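Local coordinates for maternal effect protein oskar (Drosophila melanogaster, PDB 5A4A) that binds RNA through its OSK domain, an SGNH hydrolase-like fold, and acts as a germline inducer in germ plasm formation, at residues 155-161 with 197-202. Numbering follows the deposited sequence.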
loop_
_atom_site.group_PDB
_atom_site.type_symbol
_atom_site.label_atom_id
_atom_site.label_comp_id
_atom_site.label_asym_id
_atom_site.label_seq_id
_atom_site.Cartn_x
_atom_site.Cartn_y
_atom_site.Cartn_z
ATOM N N ILE A 155 5.861 -6.992 -8.044
ATOM C CA ILE A 155 5.321 -6.279 -9.191
ATOM C C ILE A 155 5.825 -4.843 -9.220
ATOM O O ILE A 155 5.607 -4.077 -8.279
ATOM C CB ILE A 155 3.782 -6.291 -9.134
ATOM C CG1 ILE A 155 3.296 -7.743 -9.100
ATOM C CG2 ILE A 155 3.177 -5.510 -10.302
ATOM C CD1 ILE A 155 1.803 -7.892 -8.851
ATOM N N ASP A 156 6.485 -4.478 -10.314
ATOM C CA ASP A 156 7.009 -3.126 -10.468
ATOM C C ASP A 156 5.925 -2.202 -11.037
ATOM O O ASP A 156 5.688 -2.175 -12.250
ATOM C CB ASP A 156 8.270 -3.165 -11.350
ATOM C CG ASP A 156 8.724 -1.783 -11.825
ATOM O OD1 ASP A 156 8.389 -0.753 -11.199
ATOM O OD2 ASP A 156 9.435 -1.736 -12.846
ATOM N N ILE A 157 5.261 -1.451 -10.159
ATOM C CA ILE A 157 4.312 -0.430 -10.611
ATOM C C ILE A 157 4.964 0.939 -10.794
ATOM O O ILE A 157 4.384 1.832 -11.422
ATOM C CB ILE A 157 3.080 -0.274 -9.663
ATOM C CG1 ILE A 157 3.507 0.182 -8.263
ATOM C CG2 ILE A 157 2.277 -1.576 -9.597
ATOM C CD1 ILE A 157 2.332 0.724 -7.404
ATOM N N HIS A 158 6.147 1.112 -10.207
ATOM C CA HIS A 158 6.878 2.375 -10.294
ATOM C C HIS A 158 7.137 2.782 -11.749
ATOM O O HIS A 158 6.915 3.925 -12.131
ATOM C CB HIS A 158 8.205 2.280 -9.528
ATOM C CG HIS A 158 8.939 3.580 -9.429
ATOM N ND1 HIS A 158 9.892 3.972 -10.351
ATOM C CD2 HIS A 158 8.870 4.581 -8.517
ATOM C CE1 HIS A 158 10.366 5.155 -10.015
ATOM N NE2 HIS A 158 9.765 5.550 -8.905
ATOM N N SER A 159 7.586 1.831 -12.565
ATOM C CA SER A 159 7.989 2.127 -13.943
ATOM C C SER A 159 6.887 2.707 -14.829
ATOM O O SER A 159 7.159 3.540 -15.698
ATOM C CB SER A 159 8.599 0.882 -14.603
ATOM O OG SER A 159 9.823 0.540 -13.975
ATOM N N CYS A 160 5.644 2.292 -14.605
ATOM C CA CYS A 160 4.554 2.754 -15.458
ATOM C C CYS A 160 4.196 4.223 -15.224
ATOM O O CYS A 160 3.471 4.813 -16.014
ATOM C CB CYS A 160 3.313 1.860 -15.324
ATOM S SG CYS A 160 2.255 2.143 -13.868
ATOM N N LEU A 161 4.720 4.809 -14.151
ATOM C CA LEU A 161 4.396 6.192 -13.804
ATOM C C LEU A 161 5.581 7.145 -14.011
ATOM O O LEU A 161 5.523 8.312 -13.630
ATOM C CB LEU A 161 3.866 6.272 -12.365
ATOM C CG LEU A 161 2.522 5.573 -12.109
ATOM C CD1 LEU A 161 2.160 5.578 -10.638
ATOM C CD2 LEU A 161 1.394 6.219 -12.905
ATOM N N ARG A 197 -3.338 2.545 -15.440
ATOM C CA ARG A 197 -2.000 1.994 -15.710
ATOM C C ARG A 197 -1.519 1.079 -14.582
ATOM O O ARG A 197 -0.996 -0.004 -14.846
ATOM C CB ARG A 197 -0.973 3.097 -15.986
ATOM C CG ARG A 197 -1.109 3.727 -17.375
ATOM C CD ARG A 197 -0.221 4.967 -17.528
ATOM N NE ARG A 197 1.193 4.644 -17.674
ATOM C CZ ARG A 197 1.771 4.357 -18.836
ATOM N NH1 ARG A 197 1.052 4.331 -19.947
ATOM N NH2 ARG A 197 3.061 4.074 -18.890
ATOM N N VAL A 198 -1.696 1.521 -13.339
ATOM C CA VAL A 198 -1.251 0.739 -12.173
ATOM C C VAL A 198 -2.050 -0.553 -12.066
ATOM O O VAL A 198 -1.483 -1.630 -11.896
ATOM C CB VAL A 198 -1.382 1.531 -10.861
ATOM C CG1 VAL A 198 -1.212 0.611 -9.643
ATOM C CG2 VAL A 198 -0.373 2.679 -10.832
ATOM N N LEU A 199 -3.366 -0.434 -12.184
ATOM C CA LEU A 199 -4.251 -1.588 -12.095
ATOM C C LEU A 199 -3.896 -2.626 -13.163
ATOM O O LEU A 199 -3.816 -3.818 -12.879
ATOM C CB LEU A 199 -5.722 -1.154 -12.208
ATOM C CG LEU A 199 -6.759 -2.279 -12.115
ATOM C CD1 LEU A 199 -6.656 -3.012 -10.783
ATOM C CD2 LEU A 199 -8.190 -1.745 -12.333
ATOM N N GLN A 200 -3.650 -2.169 -14.386
ATOM C CA GLN A 200 -3.296 -3.091 -15.459
ATOM C C GLN A 200 -1.928 -3.741 -15.280
ATOM O O GLN A 200 -1.748 -4.906 -15.624
ATOM C CB GLN A 200 -3.427 -2.412 -16.818
ATOM C CG GLN A 200 -4.879 -2.025 -17.121
ATOM C CD GLN A 200 -5.817 -3.227 -17.082
ATOM O OE1 GLN A 200 -5.496 -4.292 -17.610
ATOM N NE2 GLN A 200 -6.975 -3.058 -16.452
ATOM N N VAL A 201 -0.962 -3.017 -14.728
ATOM C CA VAL A 201 0.331 -3.641 -14.442
ATOM C C VAL A 201 0.172 -4.770 -13.421
ATOM O O VAL A 201 0.769 -5.838 -13.566
ATOM C CB VAL A 201 1.375 -2.620 -13.926
ATOM C CG1 VAL A 201 2.606 -3.338 -13.372
ATOM C CG2 VAL A 201 1.782 -1.670 -15.041
ATOM N N ILE A 202 -0.631 -4.527 -12.389
ATOM C CA ILE A 202 -0.849 -5.526 -11.341
ATOM C C ILE A 202 -1.575 -6.743 -11.903
ATOM O O ILE A 202 -1.147 -7.884 -11.693
ATOM C CB ILE A 202 -1.638 -4.940 -10.145
ATOM C CG1 ILE A 202 -0.824 -3.835 -9.462
ATOM C CG2 ILE A 202 -2.003 -6.052 -9.142
ATOM C CD1 ILE A 202 -1.630 -3.023 -8.407
#
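A bend at chi3 of Arg197 (74°) brings the NE and NH2 edge of its guanidinium to the carbonyl oxygen of Cys160. Cys160 itself has chi1 at 80°, which sets SG between its own backbone N and carbonyl carbon and lays the sulfur against CB of Arg197, 4.0 Å away. Two guanidinium nitrogens share one acceptor: NE donates to Cys160 O at 2.8 Å and NH2 to the same oxygen at 3.0 Å. The NE bond is the straighter of the two (150° at the hydrogen). The oxygen lies close to the guanidinium plane, while both nitrogens are tilted from the carbonyl plane. In the SGNH hydrolase-type fold of the OSK domain, this contact packs the loop leaving the edge strand 154-155, which runs parallel to strand 116-120, against the C-terminal helix 192-204. Apart from the Arg197-Cys160 pair, the contact is mostly apolar. The two methyls of Val201 meet different parts of the loop: CG2 touches Cys160 CB at 3.9 Å, and CG1 reaches Ile155 CG2 at 3.8 Å and the backbone O of Asp156. Ile157 rests CG2 against both Val198 CG1 and Ile202 CG1, the latter 3.8 Å away. The side chains of Leu161 and Val198 cross at about a right angle, with CD1 of the first touching CG2 of the second. The turn is braced from within by an Asx motif, with Ser159 N donating to Asp156 OD1 at 3.0 Å. Asn121 ND2 also donates to that oxygen, which ties the turn to the chain just past strand 116-120.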